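Local coordinates for protein dihydroorotase (PDB 2OGJ) that removes acetyl groups from acetyl-(R)-mandelate, and less efficiently from acetyl glycolate, in vitro, acting as a binuclear zinc esterase of the amidohydrolase family despite its name, at residues V228-F233 with R260-H265; S269-V274 with A361-G366. All blocks are in the same frame, centred on the assembly; numbering follows the deposited sequence.

Interaction 1: residues V228-F233 with R260-H265; sequences VVTHCF and RLDIGH. With ZN (zinc ion), chain H.
With chi1 of T230 near -172° and that of D262 near -179°, the hydroxyl of one and the carboxylate of the other both swing to the far side from their own backbone N, and the two side chains run next to each other in the same direction. T230 OG1 donates to D262 OD2 at 2.9 Å, meeting the lone pair turned away from the other carboxylate oxygen. S287 and S289 also hold this carboxylate, and the hydroxyl in turn bonds ND1 of H77, a ligand of the first zinc, making T230 and D262 probable second- and third-shell elements of the metal site. Their strands, 228-230 and 260-262, run parallel in a TIM barrel, V229 N bonding R260 O at 2.8 Å and D262 N bonding V229 O at the same distance. As is common in such barrels, the metal ligand lies just past the C-terminal end of its strand. H231 NE2 binds the second zinc at 2.5 Å, with H208 and the carboxylated K175 completing its protein ligands. The other ring nitrogen, ND1, makes a weak bond to G264 O, while T230 CG2 lies over the centre of one ring face. Together with the zinc bond, these contacts probably limit how the ring can turn. D262 O meanwhile accepts a fairly straight bond from C232 N at 3.1 Å and a weak one from H231 N. Farther along, I263 CD1 reaches C232 SG at 3.5 Å and approaches the F233 ring, one face of which is covered by that same sulfur.

Interaction 2: residues S269-V274 with A361-G366; sequences SFSFKV and ATDSNG
F272 N points almost straight (166°) at D363 OD1, 2.9 Å away, and meets the lone pair directed away from the other oxygen. Chi1 of D363, 63°, tucks the carboxylate between its own backbone N and carbonyl carbon; OD1 is thereby offered to the helix start, while OD2 accepts from N365 N at 2.8 Å, from well above the carboxylate plane, in an Asx turn. Beside it, S364 N bonds F270 O at 2.8 Å within the carbonyl plane, and F270 N returns a weak bond to S364 OG. Both aromatic rings touch the aspartate: F270 CD2 lies 3.9 Å from D363 CB, and F272 CD2 passes 3.4 Å from D363 OD1. Outside this shell, the type I turn 363-366 leads from strand 348-362 towards strand 368-382, and S271, the N-cap of helix 272-280, weakly accepts from V274 N. The amide of N365 is held by K236 NZ at OD1 and by G235 O at ND2. The two oxygens of this buried aspartate carboxylate each take a backbone N-H, and its negative charge, if it carries one, would probably be favoured by lying at the N-terminal end of helix 272-280.

In the fold
From the N terminus, the chain first builds a small mixed sheet (strands 17-20 to 59-61), then the early barrel strands around zinc ligands H77 and H79, and reaches interaction 1 only after strand 206-209. There, strand 228-230, helix 245-253 and strand 260-262 form a beta-alpha-beta unit, and pairing of the two strands closes its short loop. Interaction 2 opens immediately afterwards and closes a much longer loop, which takes in zinc ligand D291 and helices 304-313, 318-323 and 327-332 before returning along strand 348-362. The two loops follow in series, neither nesting nor crossing. They nevertheless touch, F233 O probably bonding S271 N, so the zinc-bearing barrel wall is joined through 269-274 to the late strand pair 348-362 and 368-382.

Interaction 1: residues V228-F233 with R260-H265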
loop_
_atom_site.group_PDB
_atom_site.type_symbol
_atom_site.label_atom_id
_atom_site.label_comp_id
_atom_site.label_asym_id
_atom_site.label_seq_id
_atom_site.Cartn_x
_atom_site.Cartn_y
_atom_site.Cartn_z
ATOM N N VAL A 228 -0.543 -11.974 -28.827
ATOM C CA VAL A 228 -0.844 -10.764 -29.562
ATOM C C VAL A 228 -0.471 -9.505 -28.786
ATOM O O VAL A 228 -0.698 -9.421 -27.582
ATOM C CB VAL A 228 -2.380 -10.725 -29.893
ATOM C CG1 VAL A 228 -2.725 -9.497 -30.736
ATOM C CG2 VAL A 228 -2.805 -12.022 -30.598
ATOM N N VAL A 229 0.110 -8.529 -29.479
ATOM C CA VAL A 229 0.454 -7.256 -28.860
ATOM C C VAL A 229 -0.453 -6.248 -29.557
ATOM O O VAL A 229 -0.329 -5.999 -30.759
ATOM C CB VAL A 229 1.925 -6.843 -29.112
ATOM C CG1 VAL A 229 2.126 -5.388 -28.735
ATOM C CG2 VAL A 229 2.874 -7.768 -28.365
ATOM N N THR A 230 -1.387 -5.678 -28.807
ATOM C CA THR A 230 -2.285 -4.692 -29.376
ATOM C C THR A 230 -1.676 -3.319 -29.083
ATOM O O THR A 230 -0.989 -3.143 -28.077
ATOM C CB THR A 230 -3.718 -4.832 -28.788
ATOM O OG1 THR A 230 -4.608 -3.976 -29.512
ATOM C CG2 THR A 230 -3.740 -4.480 -27.300
ATOM N N HIS A 231 -1.937 -2.369 -29.982
ATOM C CA HIS A 231 -1.413 -1.007 -29.924
ATOM C C HIS A 231 -0.000 -1.030 -30.516
ATOM O O HIS A 231 0.815 -0.154 -30.254
ATOM C CB HIS A 231 -1.369 -0.485 -28.489
ATOM C CG HIS A 231 -2.698 -0.497 -27.795
ATOM N ND1 HIS A 231 -3.896 -0.367 -28.470
ATOM C CD2 HIS A 231 -3.018 -0.564 -26.482
ATOM C CE1 HIS A 231 -4.894 -0.351 -27.605
ATOM N NE2 HIS A 231 -4.387 -0.468 -26.392
ATOM N N CYS A 232 0.267 -2.041 -31.335
ATOM C CA CYS A 232 1.584 -2.247 -31.948
ATOM C C CYS A 232 2.234 -1.010 -32.552
ATOM O O CYS A 232 3.458 -0.857 -32.491
ATOM C CB CYS A 232 1.492 -3.328 -33.029
ATOM S SG CYS A 232 0.532 -2.809 -34.443
ATOM N N PHE A 233 1.419 -0.129 -33.135
ATOM C CA PHE A 233 1.936 1.077 -33.782
ATOM C C PHE A 233 1.567 2.388 -33.126
ATOM O O PHE A 233 1.319 3.386 -33.815
ATOM C CB PHE A 233 1.508 1.106 -35.255
ATOM C CG PHE A 233 2.095 -0.006 -36.066
ATOM C CD1 PHE A 233 3.300 -0.587 -35.691
ATOM C CD2 PHE A 233 1.456 -0.465 -37.211
ATOM C CE1 PHE A 233 3.858 -1.605 -36.437
ATOM C CE2 PHE A 233 2.015 -1.496 -37.976
ATOM C CZ PHE A 233 3.217 -2.064 -37.584
ATOM N N ARG A 260 1.913 -12.017 -32.791
ATOM C CA ARG A 260 1.011 -11.242 -33.623
ATOM C C ARG A 260 0.925 -9.777 -33.228
ATOM O O ARG A 260 0.676 -9.443 -32.061
ATOM C CB ARG A 260 -0.382 -11.849 -33.576
ATOM C CG ARG A 260 -0.416 -13.352 -33.780
ATOM C CD ARG A 260 0.364 -13.775 -35.007
ATOM N NE ARG A 260 0.003 -15.122 -35.420
ATOM C CZ ARG A 260 0.631 -15.786 -36.379
ATOM N NH1 ARG A 260 1.648 -15.217 -37.012
ATOM N NH2 ARG A 260 0.240 -17.007 -36.709
ATOM N N LEU A 261 1.145 -8.900 -34.204
ATOM C CA LEU A 261 1.054 -7.465 -33.952
ATOM C C LEU A 261 -0.347 -6.997 -34.369
ATOM O O LEU A 261 -0.789 -7.262 -35.490
ATOM C CB LEU A 261 2.143 -6.688 -34.712
ATOM C CG LEU A 261 3.614 -7.027 -34.415
ATOM C CD1 LEU A 261 4.503 -6.065 -35.129
ATOM C CD2 LEU A 261 3.944 -6.907 -32.960
ATOM N N ASP A 262 -1.049 -6.331 -33.452
ATOM C CA ASP A 262 -2.407 -5.837 -33.685
ATOM C C ASP A 262 -2.477 -4.310 -33.545
ATOM O O ASP A 262 -1.961 -3.750 -32.581
ATOM C CB ASP A 262 -3.354 -6.505 -32.682
ATOM C CG ASP A 262 -4.812 -6.068 -32.848
ATOM O OD1 ASP A 262 -5.401 -6.356 -33.918
ATOM O OD2 ASP A 262 -5.363 -5.451 -31.895
ATOM N N ILE A 263 -3.127 -3.641 -34.496
ATOM C CA ILE A 263 -3.223 -2.186 -34.442
ATOM C C ILE A 263 -3.971 -1.716 -33.209
ATOM O O ILE A 263 -3.473 -0.870 -32.468
ATOM C CB ILE A 263 -3.898 -1.579 -35.723
ATOM C CG1 ILE A 263 -2.879 -0.754 -36.513
ATOM C CG2 ILE A 263 -4.982 -0.578 -35.344
ATOM C CD1 ILE A 263 -1.633 -1.480 -36.913
ATOM N N GLY A 264 -5.163 -2.267 -32.987
ATOM C CA GLY A 264 -5.961 -1.869 -31.839
ATOM C C GLY A 264 -6.021 -0.357 -31.710
ATOM O O GLY A 264 -5.757 0.200 -30.640
ATOM N N HIS A 265 -6.351 0.314 -32.811
ATOM C CA HIS A 265 -6.468 1.778 -32.839
ATOM C C HIS A 265 -7.544 2.230 -31.830
ATOM O O HIS A 265 -8.709 1.760 -31.880
ATOM C CB HIS A 265 -6.859 2.212 -34.262
ATOM C CG HIS A 265 -6.847 3.697 -34.490
ATOM N ND1 HIS A 265 -6.531 4.253 -35.713
ATOM C CD2 HIS A 265 -7.110 4.738 -33.666
ATOM C CE1 HIS A 265 -6.595 5.569 -35.633
ATOM N NE2 HIS A 265 -6.944 5.890 -34.401
HETATM ZN ZN ZN H . -5.904 -0.934 -24.504
#

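Interaction 2: residues S269-V274 with A361-G366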
loop_
_atom_site.group_PDB
_atom_site.type_symbol
_atom_site.label_atom_id
_atom_site.label_comp_id
_atom_site.label_asym_id
_atom_site.label_seq_id
_atom_site.Cartn_x
_atom_site.Cartn_y
_atom_site.Cartn_z
ATOM N N SER A 269 -3.665 4.798 -29.240
ATOM C CA SER A 269 -2.745 3.780 -29.758
ATOM C C SER A 269 -2.381 3.657 -31.250
ATOM O O SER A 269 -1.792 2.638 -31.657
ATOM C CB SER A 269 -3.208 2.414 -29.253
ATOM O OG SER A 269 -3.488 2.475 -27.862
ATOM N N PHE A 270 -2.722 4.653 -32.068
ATOM C CA PHE A 270 -2.350 4.588 -33.479
ATOM C C PHE A 270 -1.793 5.883 -34.032
ATOM O O PHE A 270 -2.380 6.947 -33.863
ATOM C CB PHE A 270 -3.517 4.155 -34.364
ATOM C CG PHE A 270 -3.145 4.025 -35.822
ATOM C CD1 PHE A 270 -2.384 2.947 -36.267
ATOM C CD2 PHE A 270 -3.518 5.009 -36.745
ATOM C CE1 PHE A 270 -2.001 2.850 -37.608
ATOM C CE2 PHE A 270 -3.137 4.919 -38.085
ATOM C CZ PHE A 270 -2.380 3.841 -38.518
ATOM N N SER A 271 -0.651 5.759 -34.704
ATOM C CA SER A 271 0.034 6.883 -35.327
ATOM C C SER A 271 0.338 6.584 -36.796
ATOM O O SER A 271 0.872 5.517 -37.122
ATOM C CB SER A 271 1.350 7.163 -34.602
ATOM O OG SER A 271 2.115 8.138 -35.301
ATOM N N PHE A 272 -0.021 7.594 -37.653
ATOM C CA PHE A 272 0.217 7.394 -39.082
ATOM C C PHE A 272 1.711 7.281 -39.319
ATOM O O PHE A 272 2.170 6.431 -40.089
ATOM C CB PHE A 272 -0.276 8.588 -39.885
ATOM C CG PHE A 272 -1.743 8.615 -40.103
ATOM C CD1 PHE A 272 -2.357 7.663 -40.909
ATOM C CD2 PHE A 272 -2.512 9.636 -39.565
ATOM C CE1 PHE A 272 -3.721 7.729 -41.190
ATOM C CE2 PHE A 272 -3.881 9.715 -39.835
ATOM C CZ PHE A 272 -4.482 8.757 -40.653
ATOM N N LYS A 273 2.460 8.168 -38.665
ATOM C CA LYS A 273 3.906 8.215 -38.781
ATOM C C LYS A 273 4.569 6.908 -38.366
ATOM O O LYS A 273 5.407 6.387 -39.100
ATOM C CB LYS A 273 4.439 9.394 -37.975
ATOM C CG LYS A 273 3.769 10.675 -38.426
ATOM C CD LYS A 273 4.374 11.943 -37.858
ATOM C CE LYS A 273 3.742 13.167 -38.541
ATOM N NZ LYS A 273 4.195 14.481 -37.979
ATOM N N VAL A 274 4.195 6.359 -37.216
ATOM C CA VAL A 274 4.786 5.099 -36.779
ATOM C C VAL A 274 4.499 4.015 -37.807
ATOM O O VAL A 274 5.407 3.305 -38.236
ATOM C CB VAL A 274 4.238 4.636 -35.410
ATOM C CG1 VAL A 274 4.658 3.203 -35.142
ATOM C CG2 VAL A 274 4.762 5.545 -34.307
ATOM N N ALA A 361 -9.039 11.911 -41.894
ATOM C CA ALA A 361 -9.224 11.119 -40.694
ATOM C C ALA A 361 -8.045 11.519 -39.817
ATOM O O ALA A 361 -7.008 11.947 -40.321
ATOM C CB ALA A 361 -9.161 9.648 -41.027
ATOM N N THR A 362 -8.194 11.417 -38.510
ATOM C CA THR A 362 -7.089 11.781 -37.647
ATOM C C THR A 362 -6.786 10.613 -36.735
ATOM O O THR A 362 -7.696 9.933 -36.271
ATOM C CB THR A 362 -7.414 13.056 -36.838
ATOM O OG1 THR A 362 -6.832 12.966 -35.527
ATOM C CG2 THR A 362 -8.924 13.258 -36.743
ATOM N N ASP A 363 -5.497 10.376 -36.500
ATOM C CA ASP A 363 -5.034 9.273 -35.650
ATOM C C ASP A 363 -5.047 9.617 -34.163
ATOM O O ASP A 363 -5.542 10.673 -33.747
ATOM C CB ASP A 363 -3.615 8.837 -36.067
ATOM C CG ASP A 363 -2.562 9.944 -35.873
ATOM O OD1 ASP A 363 -1.408 9.785 -36.331
ATOM O OD2 ASP A 363 -2.879 10.978 -35.254
ATOM N N SER A 364 -4.480 8.720 -33.367
ATOM C CA SER A 364 -4.416 8.899 -31.927
ATOM C C SER A 364 -3.408 9.971 -31.525
ATOM O O SER A 364 -3.210 10.238 -30.335
ATOM C CB SER A 364 -4.059 7.575 -31.263
ATOM O OG SER A 364 -4.967 6.566 -31.656
ATOM N N ASN A 365 -2.767 10.576 -32.521
ATOM C CA ASN A 365 -1.791 11.636 -32.269
ATOM C C ASN A 365 -2.222 12.998 -32.782
ATOM O O ASN A 365 -1.411 13.921 -32.885
ATOM C CB ASN A 365 -0.425 11.276 -32.862
ATOM C CG ASN A 365 0.383 10.405 -31.934
ATOM O OD1 ASN A 365 0.331 10.581 -30.719
ATOM N ND2 ASN A 365 1.139 9.469 -32.493
ATOM N N GLY A 366 -3.502 13.126 -33.099
ATOM C CA GLY A 366 -3.999 14.396 -33.591
ATOM C C GLY A 366 -3.565 14.673 -35.016
ATOM O O GLY A 366 -4.073 15.600 -35.643
#